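Local coordinates for putative NADPH-dependent oxidoreductase (PDB 3DB2), which probably catalyses an NADPH-dependent oxidation or reduction of a substrate not yet identified, using a nucleotide-binding Rossmann domain joined to a GFO/IDH/MocA-type C-terminal domain, at residues 120-124 / 327-331; 19-23 / 301-307. One frame throughout, in Å; residues are numbered along the deposited sequence.

From the N terminus the chain enters the parallel Rossmann sheet with strand 6-11 and passes into helix 15-24, whose residues 19-23 are the first half of contact 2. It goes on to strand 120-123, an outermost strand of that sheet and the first half of contact 1, and then builds most of the mixed sheet of the C-terminal domain. Helix 302-316 returns to close contact 2 across 277 intervening residues; helix 324-343 follows and closes contact 1 across 202. The two loops therefore cross rather than nest. Their centres lie about 17 Å apart, and E306 of contact 2 packs against L121 and G123 of contact 1. Contacts 1 and 2 thus pack helices 324-343 and 302-316 against the Rossmann domain.

Contact 1: residues 120-124 / 327-331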
ATOM      1  N   PHE C 120     -15.655  -9.420  29.039  1.00 19.33           N
ATOM      2  CA  PHE C 120     -16.051  -9.064  27.681  1.00 19.03           C
ATOM      3  C   PHE C 120     -14.888  -9.298  26.727  1.00 17.32           C
ATOM      4  O   PHE C 120     -13.814  -8.776  27.057  1.00 15.95           O
ATOM      5  CB  PHE C 120     -16.501  -7.618  27.666  1.00 16.49           C
ATOM      6  CG  PHE C 120     -16.790  -7.079  26.273  1.00 19.61           C
ATOM      7  CD1 PHE C 120     -18.064  -7.248  25.747  1.00 16.64           C
ATOM      8  CD2 PHE C 120     -15.834  -6.425  25.508  1.00 20.58           C
ATOM      9  CE1 PHE C 120     -18.338  -6.807  24.475  1.00 19.11           C
ATOM     10  CE2 PHE C 120     -16.109  -5.983  24.230  1.00 17.86           C
ATOM     11  CZ  PHE C 120     -17.374  -6.168  23.728  1.00 18.18           C
ATOM     12  N   LEU C 121     -15.158  -9.955  25.616  1.00 16.69           N
ATOM     13  CA  LEU C 121     -14.239 -10.020  24.468  1.00 13.72           C
ATOM     14  C   LEU C 121     -15.036  -9.700  23.210  1.00 19.24           C
ATOM     15  O   LEU C 121     -16.113 -10.242  22.936  1.00 16.50           O
ATOM     16  CB  LEU C 121     -13.489 -11.344  24.400  1.00 17.86           C
ATOM     17  CG  LEU C 121     -12.481 -11.563  23.273  1.00 16.80           C
ATOM     18  CD1 LEU C 121     -11.293 -10.625  23.407  1.00 14.75           C
ATOM     19  CD2 LEU C 121     -11.982 -13.008  23.231  1.00 18.87           C
ATOM     20  N   CYS C 122     -14.502  -8.784  22.395  1.00 16.19           N
ATOM     21  CA  CYS C 122     -15.014  -8.574  21.039  1.00 13.12           C
ATOM     22  C   CYS C 122     -14.040  -9.273  20.099  1.00 18.56           C
ATOM     23  O   CYS C 122     -12.890  -8.866  19.980  1.00 18.24           O
ATOM     24  CB  CYS C 122     -15.165  -7.092  20.719  1.00 17.87           C
ATOM     25  SG  CYS C 122     -15.780  -6.835  19.044  1.00 22.46           S
ATOM     26  N   GLY C 123     -14.400 -10.363  19.463  1.00 17.39           N
ATOM     27  CA  GLY C 123     -13.564 -11.262  18.755  1.00 15.30           C
ATOM     28  C   GLY C 123     -13.044 -10.776  17.423  1.00 17.84           C
ATOM     29  O   GLY C 123     -13.656 -11.004  16.399  1.00 31.62           O
ATOM     30  N   HIS C 124     -11.861 -10.164  17.436  1.00 17.56           N
ATOM     31  CA  HIS C 124     -10.984  -9.935  16.293  1.00 13.58           C
ATOM     32  C   HIS C 124      -9.885 -10.999  16.315  1.00 15.39           C
ATOM     33  O   HIS C 124      -8.892 -10.845  17.016  1.00 19.57           O
ATOM     34  CB  HIS C 124     -10.355  -8.552  16.356  1.00 17.16           C
ATOM     35  CG  HIS C 124     -11.289  -7.430  16.630  1.00 17.50           C
ATOM     36  ND1 HIS C 124     -11.968  -7.243  17.803  1.00 17.54           N
ATOM     37  CD2 HIS C 124     -11.639  -6.405  15.831  1.00 18.45           C
ATOM     38  CE1 HIS C 124     -12.701  -6.160  17.726  1.00 22.06           C
ATOM     39  NE2 HIS C 124     -12.516  -5.627  16.537  1.00 17.47           N
ATOM     40  N   SER C 327     -12.005  -2.248  21.263  1.00 15.94           N
ATOM     41  CA  SER C 327     -12.873  -2.525  20.106  1.00 16.80           C
ATOM     42  C   SER C 327     -13.437  -1.238  19.534  1.00 19.21           C
ATOM     43  O   SER C 327     -13.509  -1.060  18.311  1.00 19.47           O
ATOM     44  CB  SER C 327     -14.021  -3.463  20.495  1.00 19.44           C
ATOM     45  OG  SER C 327     -13.509  -4.644  21.074  1.00 26.08           O
ATOM     46  N   LEU C 328     -13.835  -0.351  20.450  1.00 17.35           N
ATOM     47  CA  LEU C 328     -14.381   0.955  20.085  1.00 22.44           C
ATOM     48  C   LEU C 328     -13.304   1.696  19.291  1.00 18.15           C
ATOM     49  O   LEU C 328     -13.648   2.377  18.334  1.00 22.36           O
ATOM     50  CB  LEU C 328     -14.842   1.716  21.319  1.00 25.93           C
ATOM     51  CG  LEU C 328     -15.618   3.019  21.126  1.00 26.56           C
ATOM     52  CD1 LEU C 328     -16.516   3.282  22.321  1.00 28.06           C
ATOM     53  CD2 LEU C 328     -14.709   4.207  20.901  1.00 22.84           C
ATOM     54  N   ARG C 329     -12.031   1.576  19.661  1.00 20.08           N
ATOM     55  CA  ARG C 329     -10.998   2.288  18.928  0.50 21.40           C
ATOM     56  C   ARG C 329     -10.911   1.779  17.492  1.00 22.30           C
ATOM     57  O   ARG C 329     -10.626   2.552  16.586  1.00 19.60           O
ATOM     58  CB  ARG C 329      -9.627   2.150  19.574  0.50 25.74           C
ATOM     59  CG  ARG C 329      -9.196   3.291  20.474  0.50 31.17           C
ATOM     60  CD  ARG C 329      -7.684   3.358  20.591  0.50 33.01           C
ATOM     61  NE  ARG C 329      -7.144   4.709  20.529  0.50 34.39           N
ATOM     62  CZ  ARG C 329      -6.754   5.372  19.452  0.50 32.57           C
ATOM     63  NH1 ARG C 329      -6.834   4.832  18.242  0.50 20.23           N
ATOM     64  NH2 ARG C 329      -6.282   6.606  19.602  0.50 33.52           N
ATOM     65  N   ASN C 330     -11.163   0.487  17.309  1.00 16.90           N
ATOM     66  CA  ASN C 330     -11.155  -0.063  15.940  1.00 17.66           C
ATOM     67  C   ASN C 330     -12.297   0.505  15.124  1.00 15.66           C
ATOM     68  O   ASN C 330     -12.177   0.901  13.950  1.00 17.42           O
ATOM     69  CB  ASN C 330     -11.217  -1.598  15.981  1.00 17.93           C
ATOM     70  CG  ASN C 330      -9.966  -2.243  16.540  1.00 16.22           C
ATOM     71  OD1 ASN C 330      -8.925  -1.585  16.548  1.00 17.33           O
ATOM     72  ND2 ASN C 330     -10.105  -3.495  16.962  1.00 13.85           N
ATOM     73  N   LEU C 331     -13.500   0.581  15.694  1.00 16.43           N
ATOM     74  CA  LEU C 331     -14.634   1.165  14.996  1.00 18.93           C
ATOM     75  C   LEU C 331     -14.408   2.640  14.647  1.00 18.75           C
ATOM     76  O   LEU C 331     -14.796   3.125  13.597  1.00 18.52           O
ATOM     77  CB  LEU C 331     -15.886   1.124  15.865  1.00 22.02           C
ATOM     78  CG  LEU C 331     -17.159   1.825  15.334  1.00 17.03           C
ATOM     79  CD1 LEU C 331     -17.545   1.191  13.999  1.00 20.08           C
ATOM     80  CD2 LEU C 331     -18.257   1.752  16.394  1.00 17.80           C
TER
HETATM   81  O   HOH W   1     -14.654  -3.569  16.828  1.00 15.29           O
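The H124 imidazole, where strand 120-123 of the parallel Rossmann sheet meets helix 324-343, has the amide nitrogen of N330 over one face, NE2 to ND2 3.2 Å, with ring and amide planes turned 70° apart. At its edge, near the ring plane, sits S327 OG, 3.8 Å from CE1, and a water lies in the plane beside NE2. The F120 ring also meets S327 OG with its edge, through CE2. Every touching residue is buried. The backbones come nearest at C122 CA and S327 CA, 6.5 Å apart, and C122 CB lies against the serine hydroxyl, whose hydrogen bond goes to G323 O. The N330 amide is held from beyond the contact: ND2 bonds to D188 OD1 on helix 183-194, which, with a weak bond from Q191 NE2 to OD1, restrains the rotation of the amide lying over the imidazole. H124 is steadied by its own strand. With CG beside the backbone N (chi1 -48°), the ring folds back and ND1 donates to C122 O at 2.9 Å, from above the carbonyl plane. The water bridges the segments, its O 3.0 Å from H124 NE2 and donating to S327 O at 3.1 Å.

Contact 2: residues 19-23 / 301-307; sequences VMADA and DHLRVEV
L303 meets three residues of segment 19-23 at once. Its CB lies 4.0 Å from A23 CB, its CD1 reaches V19 CG1 at 3.7 Å, and its CD2 touches the selenium of M20, a selenomethionine, at 3.9 Å. The M20 and L303 side chains cross at about a right angle. Bends at chi2 (-51°) and chi3 (-67°) turn the M20 chain toward helix 302-316, so that its methyl CE presses on V307 CG2 at 3.4 Å, tighter than usual carbon contact, and also nears E306 OE2. Next along the helix, the aliphatic part of R304 runs past A23 O, with CD 4.0 Å from that oxygen, while its NE pairs with E308.

The short helical segments 19-23 and 302-307 cross at -78° with axes 8.7 Å apart, and the small A23 faces the incoming helix at the point where the backbones come nearest, A23 and R304. Helix 15-24 is the first helix of the Rossmann fold, and a GxGxxA-type pattern running from the turn into the helix is consistent with dinucleotide binding; the M20 side chain lies near its residues without touching them.

The second shell sets the start of helix 302-316. D301 is its N-cap: OD1 accepts from R304 N at 3.2 Å, met from above the carboxylate plane, and the same oxygen is hydrogen-bonded to S264 OG; S264 is also touched by A23. With an alanine at D301, R304 N is likely to lose its capping acceptor and S264 OG this partner, loosening the first turn that presents L303. Farther along the helix, E306 OE2 is held by the hydroxyl of Y94 on strand 92-96, and Y94 in turn touches M20.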
ATOM      1  N   VAL C  19     -19.567 -21.918  12.212  1.00 18.82           N
ATOM      2  CA  VAL C  19     -18.101 -21.873  12.094  1.00 20.62           C
ATOM      3  C   VAL C  19     -17.493 -21.737  13.483  1.00 23.12           C
ATOM      4  O   VAL C  19     -16.522 -22.453  13.741  1.00 21.90           O
ATOM      5  CB  VAL C  19     -17.657 -20.729  11.184  1.00 22.83           C
ATOM      6  CG1 VAL C  19     -16.148 -20.496  11.171  1.00 30.04           C
ATOM      7  CG2 VAL C  19     -18.132 -21.048   9.769  1.00 28.85           C
HETATM    8  N   MSE C  20     -18.083 -20.866  14.312  1.00 19.36           N
HETATM    9  CA  MSE C  20     -17.543 -20.683  15.664  1.00 21.97           C
HETATM   10  C   MSE C  20     -17.636 -21.990  16.436  1.00 22.32           C
HETATM   11  O   MSE C  20     -16.629 -22.445  16.985  1.00 18.98           O
HETATM   12  CB  MSE C  20     -18.230 -19.543  16.410  1.00 22.59           C
HETATM   13  CG  MSE C  20     -17.883 -18.115  15.989  1.00 22.17           C
HETATM   14 SE   MSE C  20     -15.955 -17.737  15.918  0.75 22.58          SE
HETATM   15  CE  MSE C  20     -15.620 -17.893  17.823  1.00 21.74           C
ATOM     16  N   ALA C  21     -18.828 -22.598  16.470  1.00 20.13           N
ATOM     17  CA  ALA C  21     -19.013 -23.805  17.271  1.00 17.70           C
ATOM     18  C   ALA C  21     -18.172 -24.970  16.772  1.00 13.59           C
ATOM     19  O   ALA C  21     -17.683 -25.785  17.552  1.00 23.41           O
ATOM     20  CB  ALA C  21     -20.503 -24.169  17.293  1.00 22.44           C
ATOM     21  N   ASP C  22     -17.987 -25.087  15.470  1.00 17.31           N
ATOM     22  CA  ASP C  22     -17.100 -26.099  14.920  1.00 16.16           C
ATOM     23  C   ASP C  22     -15.722 -26.002  15.568  1.00 17.97           C
ATOM     24  O   ASP C  22     -15.021 -26.959  15.876  1.00 24.30           O
ATOM     25  CB  ASP C  22     -17.003 -25.923  13.406  1.00 21.52           C
ATOM     26  CG  ASP C  22     -18.200 -26.506  12.686  1.00 34.19           C
ATOM     27  OD1 ASP C  22     -19.081 -27.086  13.355  1.00 28.56           O
ATOM     28  OD2 ASP C  22     -18.258 -26.353  11.445  1.00 37.71           O
ATOM     29  N   ALA C  23     -15.272 -24.782  15.851  1.00 21.45           N
ATOM     30  CA  ALA C  23     -13.988 -24.667  16.557  1.00 18.35           C
ATOM     31  C   ALA C  23     -14.111 -24.798  18.060  1.00 19.12           C
ATOM     32  O   ALA C  23     -13.369 -25.584  18.679  1.00 24.88           O
ATOM     33  CB  ALA C  23     -13.388 -23.328  16.144  1.00 19.48           C
ATOM     34  N   ASP C 301      -5.149 -22.051  16.610  1.00 19.51           N
ATOM     35  CA  ASP C 301      -6.578 -22.162  16.324  1.00 21.15           C
ATOM     36  C   ASP C 301      -7.250 -20.855  16.776  1.00 17.81           C
ATOM     37  O   ASP C 301      -7.755 -20.753  17.892  1.00 19.23           O
ATOM     38  CB  ASP C 301      -7.225 -23.363  17.006  1.00 20.28           C
ATOM     39  CG  ASP C 301      -8.627 -23.630  16.479  1.00 23.29           C
ATOM     40  OD1 ASP C 301      -9.275 -22.649  16.065  1.00 20.07           O
ATOM     41  OD2 ASP C 301      -9.089 -24.795  16.444  1.00 21.44           O
ATOM     42  N   HIS C 302      -7.212 -19.874  15.884  1.00 18.22           N
ATOM     43  CA  HIS C 302      -7.578 -18.485  16.212  1.00 12.20           C
ATOM     44  C   HIS C 302      -8.987 -18.373  16.761  1.00 18.61           C
ATOM     45  O   HIS C 302      -9.256 -17.587  17.674  1.00 19.07           O
ATOM     46  CB  HIS C 302      -7.343 -17.627  14.986  1.00 12.24           C
ATOM     47  CG  HIS C 302      -8.108 -17.865  13.732  1.00 16.88           C
ATOM     48  ND1 HIS C 302      -9.209 -17.115  13.354  1.00 19.38           N
ATOM     49  CD2 HIS C 302      -7.943 -18.781  12.750  1.00 17.52           C
ATOM     50  CE1 HIS C 302      -9.667 -17.556  12.201  1.00 19.85           C
ATOM     51  NE2 HIS C 302      -8.916 -18.578  11.807  1.00 16.20           N
ATOM     52  N   LEU C 303      -9.921 -19.177  16.233  1.00 16.85           N
ATOM     53  CA  LEU C 303     -11.315 -19.011  16.686  1.00 16.88           C
ATOM     54  C   LEU C 303     -11.504 -19.719  18.017  1.00 20.13           C
ATOM     55  O   LEU C 303     -12.165 -19.259  18.945  1.00 20.31           O
ATOM     56  CB  LEU C 303     -12.278 -19.552  15.620  1.00 19.06           C
ATOM     57  CG  LEU C 303     -12.196 -18.923  14.238  1.00 14.56           C
ATOM     58  CD1 LEU C 303     -13.243 -19.544  13.322  1.00 20.21           C
ATOM     59  CD2 LEU C 303     -12.380 -17.418  14.338  1.00 17.23           C
ATOM     60  N   ARG C 304     -10.894 -20.895  18.170  1.00 18.13           N
ATOM     61  CA  ARG C 304     -10.988 -21.626  19.426  1.00 16.85           C
ATOM     62  C   ARG C 304     -10.335 -20.896  20.585  1.00 19.82           C
ATOM     63  O   ARG C 304     -10.917 -20.751  21.659  1.00 15.71           O
ATOM     64  CB  ARG C 304     -10.317 -22.996  19.275  1.00 18.44           C
ATOM     65  CG  ARG C 304     -10.217 -23.779  20.569  1.00 22.14           C
ATOM     66  CD  ARG C 304      -9.757 -25.208  20.286  1.00 27.18           C
ATOM     67  NE  ARG C 304      -9.490 -25.935  21.524  1.00 29.83           N
ATOM     68  CZ  ARG C 304      -9.021 -27.171  21.598  1.00 30.25           C
ATOM     69  NH1 ARG C 304      -8.732 -27.885  20.529  1.00 23.46           N
ATOM     70  NH2 ARG C 304      -8.818 -27.726  22.785  1.00 28.32           N
ATOM     71  N   VAL C 305      -9.106 -20.410  20.373  1.00 19.92           N
ATOM     72  CA  VAL C 305      -8.386 -19.781  21.482  1.00 18.28           C
ATOM     73  C   VAL C 305      -9.066 -18.493  21.925  1.00 19.16           C
ATOM     74  O   VAL C 305      -8.953 -18.161  23.114  1.00 18.90           O
ATOM     75  CB  VAL C 305      -6.907 -19.494  21.195  1.00 22.21           C
ATOM     76  CG1 VAL C 305      -6.172 -20.794  20.934  1.00 21.86           C
ATOM     77  CG2 VAL C 305      -6.753 -18.503  20.038  1.00 20.22           C
ATOM     78  N   GLU C 306      -9.754 -17.780  21.053  1.00 19.39           N
ATOM     79  CA  GLU C 306     -10.354 -16.515  21.506  1.00 21.27           C
ATOM     80  C   GLU C 306     -11.534 -16.733  22.452  1.00 21.46           C
ATOM     81  O   GLU C 306     -11.686 -15.982  23.418  1.00 21.92           O
ATOM     82  CB  GLU C 306     -10.718 -15.645  20.319  1.00 24.87           C
ATOM     83  CG  GLU C 306     -12.022 -15.845  19.593  1.00 29.06           C
ATOM     84  CD  GLU C 306     -12.260 -14.856  18.453  1.00 18.75           C
ATOM     85  OE1 GLU C 306     -11.861 -13.678  18.537  1.00 22.73           O
ATOM     86  OE2 GLU C 306     -12.869 -15.254  17.443  1.00 30.69           O
ATOM     87  N   VAL C 307     -12.339 -17.765  22.198  1.00 20.13           N
ATOM     88  CA  VAL C 307     -13.420 -18.136  23.121  1.00 20.14           C
ATOM     89  C   VAL C 307     -12.865 -18.698  24.424  1.00 19.92           C
ATOM     90  O   VAL C 307     -13.314 -18.372  25.534  1.00 20.90           O
ATOM     91  CB  VAL C 307     -14.400 -19.110  22.431  1.00 21.63           C
ATOM     92  CG1 VAL C 307     -15.592 -19.424  23.333  1.00 24.93           C
ATOM     93  CG2 VAL C 307     -14.865 -18.528  21.088  1.00 17.26           C
TER